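Local atomic coordinates of protein synthesis inhibitor I (Hordeum vulgare, PDB entry 4FBC), a protein that belongs to the plant ribosome-inactivating proteins, a family that blocks protein synthesis, and holds adenosine monophosphate in a pocket. Residues A17-Q22 with A26-F31; T98-T103 with G109-G114; N175-T178 with T182-G185. The protein carries 3 engineered substitutions. One frame throughout, in Å; residues are numbered along the deposited sequence.

Interaction 1 of 3, residues A17-Q22 with A26-F31; sequences ATFNVQ and ADYATF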
loop_
_atom_site.group_PDB
_atom_site.type_symbol
_atom_site.label_atom_id
_atom_site.label_comp_id
_atom_site.label_asym_id
_atom_site.label_seq_id
_atom_site.Cartn_x
_atom_site.Cartn_y
_atom_site.Cartn_z
ATOM N N ALA A 17 -4.479 -1.892 -11.559
ATOM C CA ALA A 17 -5.744 -1.511 -10.933
ATOM C C ALA A 17 -6.014 -0.052 -11.254
ATOM O O ALA A 17 -5.124 0.786 -11.142
ATOM C CB ALA A 17 -5.691 -1.727 -9.414
ATOM N N THR A 18 -7.247 0.266 -11.641
ATOM C CA THR A 18 -7.565 1.620 -12.062
ATOM C C THR A 18 -8.703 2.181 -11.220
ATOM O O THR A 18 -9.670 1.474 -10.919
ATOM C CB THR A 18 -7.935 1.662 -13.566
ATOM O OG1 THR A 18 -6.800 1.267 -14.349
ATOM C CG2 THR A 18 -8.356 3.061 -13.989
ATOM N N PHE A 19 -8.567 3.439 -10.811
ATOM C CA PHE A 19 -9.638 4.114 -10.092
ATOM C C PHE A 19 -9.859 5.519 -10.637
ATOM O O PHE A 19 -8.917 6.292 -10.818
ATOM C CB PHE A 19 -9.344 4.162 -8.586
ATOM C CG PHE A 19 -10.426 4.828 -7.773
ATOM C CD1 PHE A 19 -11.704 4.279 -7.706
ATOM C CD2 PHE A 19 -10.167 6.002 -7.074
ATOM C CE1 PHE A 19 -12.704 4.887 -6.954
ATOM C CE2 PHE A 19 -11.163 6.624 -6.314
ATOM C CZ PHE A 19 -12.437 6.064 -6.260
ATOM N N ASN A 20 -11.122 5.841 -10.904
ATOM C CA ASN A 20 -11.532 7.188 -11.261
ATOM C C ASN A 20 -11.809 7.961 -9.971
ATOM O O ASN A 20 -12.659 7.561 -9.177
ATOM C CB ASN A 20 -12.770 7.088 -12.169
ATOM C CG ASN A 20 -13.585 8.369 -12.228
ATOM O OD1 ASN A 20 -13.099 9.469 -11.955
ATOM N ND2 ASN A 20 -14.850 8.224 -12.608
ATOM N N VAL A 21 -11.096 9.068 -9.761
ATOM C CA VAL A 21 -11.165 9.778 -8.481
ATOM C C VAL A 21 -12.532 10.398 -8.187
ATOM O O VAL A 21 -12.794 10.812 -7.056
ATOM C CB VAL A 21 -10.055 10.859 -8.323
ATOM C CG1 VAL A 21 -8.691 10.269 -8.631
ATOM C CG2 VAL A 21 -10.319 12.060 -9.216
ATOM N N GLN A 22 -13.400 10.470 -9.192
ATOM C CA GLN A 22 -14.752 10.985 -8.971
ATOM C C GLN A 22 -15.776 9.862 -8.758
ATOM O O GLN A 22 -16.971 10.127 -8.581
ATOM C CB GLN A 22 -15.184 11.920 -10.115
ATOM C CG GLN A 22 -14.393 13.240 -10.193
ATOM C CD GLN A 22 -14.554 14.131 -8.952
ATOM O OE1 GLN A 22 -15.655 14.284 -8.405
ATOM N NE2 GLN A 22 -13.448 14.728 -8.509
ATOM N N ALA A 26 -18.447 2.852 -3.176
ATOM C CA ALA A 26 -18.527 1.429 -3.454
ATOM C C ALA A 26 -17.462 1.004 -4.461
ATOM O O ALA A 26 -16.853 -0.052 -4.317
ATOM C CB ALA A 26 -19.910 1.061 -3.967
ATOM N N ASP A 27 -17.267 1.816 -5.495
ATOM C CA ASP A 27 -16.260 1.522 -6.505
ATOM C C ASP A 27 -14.844 1.614 -5.929
ATOM O O ASP A 27 -13.951 0.868 -6.343
ATOM C CB ASP A 27 -16.402 2.457 -7.715
ATOM C CG ASP A 27 -17.654 2.174 -8.535
ATOM O OD1 ASP A 27 -18.386 1.223 -8.197
ATOM O OD2 ASP A 27 -17.891 2.905 -9.520
ATOM N N TYR A 28 -14.645 2.522 -4.983
ATOM C CA TYR A 28 -13.347 2.600 -4.309
ATOM C C TYR A 28 -13.073 1.320 -3.521
ATOM O O TYR A 28 -11.989 0.746 -3.606
ATOM C CB TYR A 28 -13.271 3.835 -3.406
ATOM C CG TYR A 28 -12.035 3.855 -2.528
ATOM C CD1 TYR A 28 -10.812 4.308 -3.017
ATOM C CD2 TYR A 28 -12.094 3.419 -1.216
ATOM C CE1 TYR A 28 -9.676 4.339 -2.202
ATOM C CE2 TYR A 28 -10.973 3.444 -0.398
ATOM C CZ TYR A 28 -9.769 3.893 -0.902
ATOM O OH TYR A 28 -8.667 3.910 -0.076
ATOM N N ALA A 29 -14.066 0.858 -2.769
ATOM C CA ALA A 29 -13.928 -0.376 -1.998
ATOM C C ALA A 29 -13.633 -1.556 -2.916
ATOM O O ALA A 29 -12.801 -2.408 -2.602
ATOM C CB ALA A 29 -15.190 -0.636 -1.177
ATOM N N THR A 30 -14.326 -1.604 -4.050
ATOM C CA THR A 30 -14.120 -2.656 -5.045
ATOM C C THR A 30 -12.688 -2.610 -5.592
ATOM O O THR A 30 -12.029 -3.646 -5.740
ATOM C CB THR A 30 -15.121 -2.508 -6.204
ATOM O OG1 THR A 30 -16.442 -2.750 -5.707
ATOM C CG2 THR A 30 -14.824 -3.492 -7.315
ATOM N N PHE A 31 -12.226 -1.399 -5.873
ATOM C CA PHE A 31 -10.855 -1.146 -6.357
ATOM C C PHE A 31 -9.802 -1.660 -5.363
ATOM O O PHE A 31 -8.904 -2.422 -5.736
ATOM C CB PHE A 31 -10.733 0.358 -6.666
ATOM C CG PHE A 31 -9.327 0.912 -6.657
ATOM C CD1 PHE A 31 -8.443 0.653 -7.700
ATOM C CD2 PHE A 31 -8.921 1.751 -5.630
ATOM C CE1 PHE A 31 -7.147 1.198 -7.685
ATOM C CE2 PHE A 31 -7.633 2.302 -5.609
ATOM C CZ PHE A 31 -6.758 2.028 -6.636
#
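Phe19 sets its CB squarely on the ring of Phe31, 3.6 Å from the Phe31 centroid and almost on the ring normal, a CH-pi contact over the middle of the face. From there CG lies anti to the backbone N (chi1 -179°), which carries the Phe19 ring on toward the helix. The two phenyl rings end up nearly parallel but slid apart, with hardly any overlap. Farther out, Phe19 CE1 comes to 3.6 Å from Tyr28 CA, and its CZ meets Tyr28 CB at 3.7 Å, so the end of the ring rests on Tyr28 where its side chain leaves the helix. Tyr28 then turns its ring edge to the face of Phe19, a T-shaped pair with planes at 71°. Ala17 CB, 3.7 Å from Phe31 CE1, and Thr18 O, 3.5 Å from Phe31 CD1, extend this close packing.

The outer side is looser. Asp27, exposed, brings its CB no nearer than 4.5 Å to Phe19 CE1, and Thr18 starts its side chain away from the helix, touching Val68 and Lys70 of strand 64-70. Ala17 and Phe19 make backbone hydrogen bonds to that strand, while the Tyr28 hydroxyl hydrogen-bonds Met173 O. Residues 26-31 run nearly antiparallel to strand residues 17-20, joined mainly by aromatic and aliphatic packing, with no hydrogen bond between the two segments; the contact depends on shape and exclusion of water.

Interaction 2 of 3, residues T98-T103 with G109-G114; sequences TWWELT and GATYVG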
loop_
_atom_site.group_PDB
_atom_site.type_symbol
_atom_site.label_atom_id
_atom_site.label_comp_id
_atom_site.label_asym_id
_atom_site.label_seq_id
_atom_site.Cartn_x
_atom_site.Cartn_y
_atom_site.Cartn_z
ATOM N N THR A 98 7.539 10.992 -18.212
ATOM C CA THR A 98 8.676 10.840 -17.305
ATOM C C THR A 98 8.335 9.948 -16.111
ATOM O O THR A 98 7.375 10.215 -15.385
ATOM C CB THR A 98 9.159 12.205 -16.771
ATOM O OG1 THR A 98 9.548 13.044 -17.865
ATOM C CG2 THR A 98 10.346 12.021 -15.850
ATOM N N TRP A 99 9.125 8.896 -15.907
ATOM C CA TRP A 99 9.056 8.117 -14.670
ATOM C C TRP A 99 9.880 8.792 -13.579
ATOM O O TRP A 99 11.078 9.064 -13.760
ATOM C CB TRP A 99 9.553 6.686 -14.893
ATOM C CG TRP A 99 8.498 5.741 -15.410
ATOM C CD1 TRP A 99 8.376 5.260 -16.681
ATOM C CD2 TRP A 99 7.416 5.166 -14.658
ATOM N NE1 TRP A 99 7.284 4.424 -16.769
ATOM C CE2 TRP A 99 6.683 4.346 -15.540
ATOM C CE3 TRP A 99 7.004 5.263 -13.326
ATOM C CZ2 TRP A 99 5.553 3.629 -15.127
ATOM C CZ3 TRP A 99 5.883 4.559 -12.921
ATOM C CH2 TRP A 99 5.173 3.747 -13.818
ATOM N N TRP A 100 9.224 9.080 -12.460
ATOM C CA TRP A 100 9.879 9.644 -11.291
ATOM C C TRP A 100 10.039 8.539 -10.262
ATOM O O TRP A 100 9.155 7.697 -10.111
ATOM C CB TRP A 100 9.043 10.790 -10.719
ATOM C CG TRP A 100 8.815 11.881 -11.713
ATOM C CD1 TRP A 100 7.789 11.979 -12.610
ATOM C CD2 TRP A 100 9.640 13.032 -11.918
ATOM N NE1 TRP A 100 7.923 13.127 -13.357
ATOM C CE2 TRP A 100 9.055 13.786 -12.955
ATOM C CE3 TRP A 100 10.823 13.492 -11.332
ATOM C CZ2 TRP A 100 9.612 14.981 -13.414
ATOM C CZ3 TRP A 100 11.368 14.679 -11.784
ATOM C CH2 TRP A 100 10.763 15.411 -12.814
ATOM N N GLU A 101 11.174 8.521 -9.574
ATOM C CA GLU A 101 11.421 7.498 -8.563
ATOM C C GLU A 101 11.682 8.101 -7.184
ATOM O O GLU A 101 12.111 9.252 -7.058
ATOM C CB GLU A 101 12.580 6.597 -8.975
ATOM C CG GLU A 101 13.898 7.327 -9.134
ATOM C CD GLU A 101 14.993 6.414 -9.651
ATOM O OE1 GLU A 101 14.780 5.175 -9.689
ATOM O OE2 GLU A 101 16.068 6.941 -10.004
ATOM N N LEU A 102 11.421 7.301 -6.155
ATOM C CA LEU A 102 11.547 7.735 -4.771
ATOM C C LEU A 102 12.815 7.180 -4.138
ATOM O O LEU A 102 13.092 7.415 -2.953
ATOM C CB LEU A 102 10.323 7.290 -3.969
ATOM C CG LEU A 102 9.050 8.011 -4.394
ATOM C CD1 LEU A 102 7.815 7.243 -3.934
ATOM C CD2 LEU A 102 9.053 9.410 -3.803
ATOM N N THR A 103 13.578 6.444 -4.941
ATOM C CA THR A 103 14.868 5.902 -4.523
ATOM C C THR A 103 15.849 6.119 -5.672
ATOM O O THR A 103 15.594 5.675 -6.786
ATOM C CB THR A 103 14.770 4.388 -4.233
ATOM O OG1 THR A 103 13.807 4.146 -3.193
ATOM C CG2 THR A 103 16.124 3.839 -3.795
ATOM N N GLY A 109 16.045 4.261 -16.055
ATOM C CA GLY A 109 15.611 5.390 -16.860
ATOM C C GLY A 109 14.837 6.460 -16.110
ATOM O O GLY A 109 14.501 7.506 -16.665
ATOM N N ALA A 110 14.559 6.201 -14.839
ATOM C CA ALA A 110 13.745 7.111 -14.039
ATOM C C ALA A 110 14.519 8.329 -13.537
ATOM O O ALA A 110 15.751 8.328 -13.493
ATOM C CB ALA A 110 13.116 6.360 -12.869
ATOM N N THR A 111 13.783 9.364 -13.147
ATOM C CA THR A 111 14.374 10.592 -12.619
ATOM C C THR A 111 14.026 10.712 -11.138
ATOM O O THR A 111 12.850 10.677 -10.768
ATOM C CB THR A 111 13.831 11.822 -13.381
ATOM O OG1 THR A 111 14.170 11.708 -14.770
ATOM C CG2 THR A 111 14.408 13.122 -12.825
ATOM N N TYR A 112 15.038 10.844 -10.285
ATOM C CA TYR A 112 14.803 10.951 -8.846
ATOM C C TYR A 112 14.029 12.221 -8.519
ATOM O O TYR A 112 14.393 13.316 -8.970
ATOM C CB TYR A 112 16.126 10.899 -8.070
ATOM C CG TYR A 112 15.963 10.958 -6.566
ATOM C CD1 TYR A 112 15.171 10.029 -5.894
ATOM C CD2 TYR A 112 16.610 11.936 -5.815
ATOM C CE1 TYR A 112 15.019 10.077 -4.525
ATOM C CE2 TYR A 112 16.469 11.992 -4.440
ATOM C CZ TYR A 112 15.668 11.057 -3.800
ATOM O OH TYR A 112 15.520 11.097 -2.433
ATOM N N VAL A 113 12.951 12.079 -7.746
ATOM C CA VAL A 113 12.056 13.205 -7.474
ATOM C C VAL A 113 12.612 14.231 -6.474
ATOM O O VAL A 113 12.124 15.372 -6.398
ATOM C CB VAL A 113 10.655 12.707 -7.024
ATOM C CG1 VAL A 113 10.704 12.170 -5.607
ATOM C CG2 VAL A 113 9.620 13.825 -7.145
ATOM N N GLY A 114 13.635 13.840 -5.719
ATOM C CA GLY A 114 14.257 14.747 -4.766
ATOM C C GLY A 114 14.090 14.381 -3.301
ATOM O O GLY A 114 14.694 15.010 -2.423
HETATM O O HOH W 1 15.401 8.227 -1.310
#
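Trp99 O receives the shortest polar bond of the contact, from Thr111 N at 2.8 Å; Ala110 CA sits 3.3 Å from the same Trp99 O, a CA-H...O contact. The pairing then steps along the strands: Glu101 N donates to Thr111 O, and Glu101 O accepts from Val113 N at 3.0 Å. One face carries Trp100 and Thr111 side by side, Trp100 CZ3 3.6 Å from Thr111 CG2. Trp100 also meets the ring of Phe92, makes a cation-pi contact with Arg149 and bonds Ser94 OG through NE1.

On the other face are Glu101 and Tyr112. Glu101 CG is wedged between the backbone N and the carbonyl carbon (chi1 62°), and the extended chain beyond it lays the carboxylate over Ala110, with CD 3.7 Å from Ala110 CB. Both oxygens are held by the connecting loop, OE1 by Ile107 N and OE2 by Gly105 N. Tyr112 brings its ring edge to Leu102, and a water joins Leu102 O, 2.9 Å away, to the Tyr112 hydroxyl. Leu102 CD2 packs on Val113 CG1 at 3.7 Å; Leu102 also touches Leu89 and Glu90 of the adenosine monophosphate pocket. After a loop without helix or strand, strand 111-112 thus closes the edge of the mixed six-stranded sheet of this ribosome-inactivating fold by pairing in parallel with 99-101, the strand next to it.

Interaction 3 of 3, residues N175-T178 with T182-G185; sequences NEAT and TVSG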
loop_
_atom_site.group_PDB
_atom_site.type_symbol
_atom_site.label_atom_id
_atom_site.label_comp_id
_atom_site.label_asym_id
_atom_site.label_seq_id
_atom_site.Cartn_x
_atom_site.Cartn_y
_atom_site.Cartn_z
ATOM N N ASN A 175 -1.833 2.699 -0.934
ATOM C CA ASN A 175 -1.044 1.630 -0.317
ATOM C C ASN A 175 -1.496 1.211 1.077
ATOM O O ASN A 175 -1.671 0.013 1.332
ATOM C CB ASN A 175 0.446 1.993 -0.301
ATOM C CG ASN A 175 0.928 2.456 -1.642
ATOM O OD1 ASN A 175 0.448 3.457 -2.165
ATOM N ND2 ASN A 175 1.884 1.730 -2.219
ATOM N N GLU A 176 -1.693 2.176 1.981
ATOM C CA GLU A 176 -2.109 1.823 3.334
ATOM C C GLU A 176 -3.545 1.311 3.325
ATOM O O GLU A 176 -3.902 0.423 4.105
ATOM C CB GLU A 176 -1.965 2.997 4.317
ATOM C CG GLU A 176 -0.585 3.686 4.327
ATOM C CD GLU A 176 0.590 2.749 4.624
ATOM O OE1 GLU A 176 0.376 1.598 5.068
ATOM O OE2 GLU A 176 1.751 3.183 4.415
ATOM N N ALA A 177 -4.354 1.869 2.430
ATOM C CA ALA A 177 -5.727 1.390 2.237
ATOM C C ALA A 177 -5.731 -0.086 1.840
ATOM O O ALA A 177 -6.537 -0.873 2.335
ATOM C CB ALA A 177 -6.416 2.220 1.178
ATOM N N THR A 178 -4.833 -0.465 0.939
ATOM C CA THR A 178 -4.706 -1.874 0.547
ATOM C C THR A 178 -4.299 -2.737 1.749
ATOM O O THR A 178 -4.877 -3.804 1.999
ATOM C CB THR A 178 -3.697 -2.020 -0.614
ATOM O OG1 THR A 178 -4.195 -1.336 -1.776
ATOM C CG2 THR A 178 -3.465 -3.476 -0.956
ATOM N N THR A 182 -9.066 -1.009 8.071
ATOM C CA THR A 182 -9.394 0.187 8.847
ATOM C C THR A 182 -9.196 1.429 7.981
ATOM O O THR A 182 -10.084 2.288 7.887
ATOM C CB THR A 182 -8.515 0.291 10.089
ATOM O OG1 THR A 182 -7.168 -0.014 9.715
ATOM C CG2 THR A 182 -8.979 -0.680 11.176
ATOM N N VAL A 183 -8.034 1.522 7.336
ATOM C CA VAL A 183 -7.734 2.666 6.480
ATOM C C VAL A 183 -8.631 2.734 5.234
ATOM O O VAL A 183 -9.108 3.811 4.873
ATOM C CB VAL A 183 -6.252 2.698 6.089
ATOM C CG1 VAL A 183 -5.970 3.850 5.126
ATOM C CG2 VAL A 183 -5.377 2.807 7.353
ATOM N N SER A 184 -8.878 1.597 4.585
ATOM C CA SER A 184 -9.701 1.604 3.373
ATOM C C SER A 184 -11.140 1.978 3.719
ATOM O O SER A 184 -11.791 2.726 2.980
ATOM C CB SER A 184 -9.631 0.263 2.622
ATOM O OG SER A 184 -10.286 -0.793 3.317
ATOM N N GLY A 185 -11.623 1.474 4.852
ATOM C CA GLY A 185 -12.958 1.810 5.319
ATOM C C GLY A 185 -13.076 3.291 5.664
ATOM O O GLY A 185 -14.092 3.928 5.367
#
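Ala177, Val183 and Ser184 carry this contact, and at Ala177 and Ser184 the two helices come so close that their CA atoms are only 4.1 Å apart. Ser184 CB lies 3.3 Å from Ala177 O and also packs near Ala177 CB. Turned between its backbone N and carbonyl carbon (chi1 70°), the Ser184 hydroxyl leaves CB, not OG, against Ala177 O, with OG 3.9 Å from that oxygen; Arg36 NH2, from helix 25-39, hydrogen-bonds both Ala177 O and Ser184 OG and so ties the two helices together.

Val183, the residue before Ser184, adds a second point of contact. Its CG1 reaches 3.7 Å from Ala177 N, and its CB lies 3.8 Å from Glu176 O, so CB and CG1 pack on the backbone of Glu176 and Ala177. Met207 and Val211 of helix 205-211 pack on Val183 as well. The end of the Glu176 side chain leads away, OE2 making a salt bridge to Arg179 and a hydrogen bond to Tyr119; the side chain comes about 4 Å from the bound adenosine monophosphate. A long helix, 157-179, giving way at once to a second, 181-190, beside the pocket is consistent with the bent central helix known from ribosome-inactivating proteins.

The three contacts follow one another in series along the chain. Interactions 1 and 2 both reach the mixed six-stranded sheet, interaction 1 at outermost strand 16-20, interaction 2 at 99-101 and the other outermost strand, 111-112; their centres are 26 Å apart. Interaction 3 lies among the helices, with centres 13 Å from interaction 1 and 25 Å from interaction 2. It touches interaction 1 through Tyr28, whose CE2 is 3.5 Å from Ser184 O, so helix 25-39 packs against strand 16-20 and also against helices 157-179 and 181-190. Interactions 2 and 3 do not touch, yet the side chains of Leu102 and Glu176 both approach the adenosine monophosphate. Sheet and helices thus meet around the pocket.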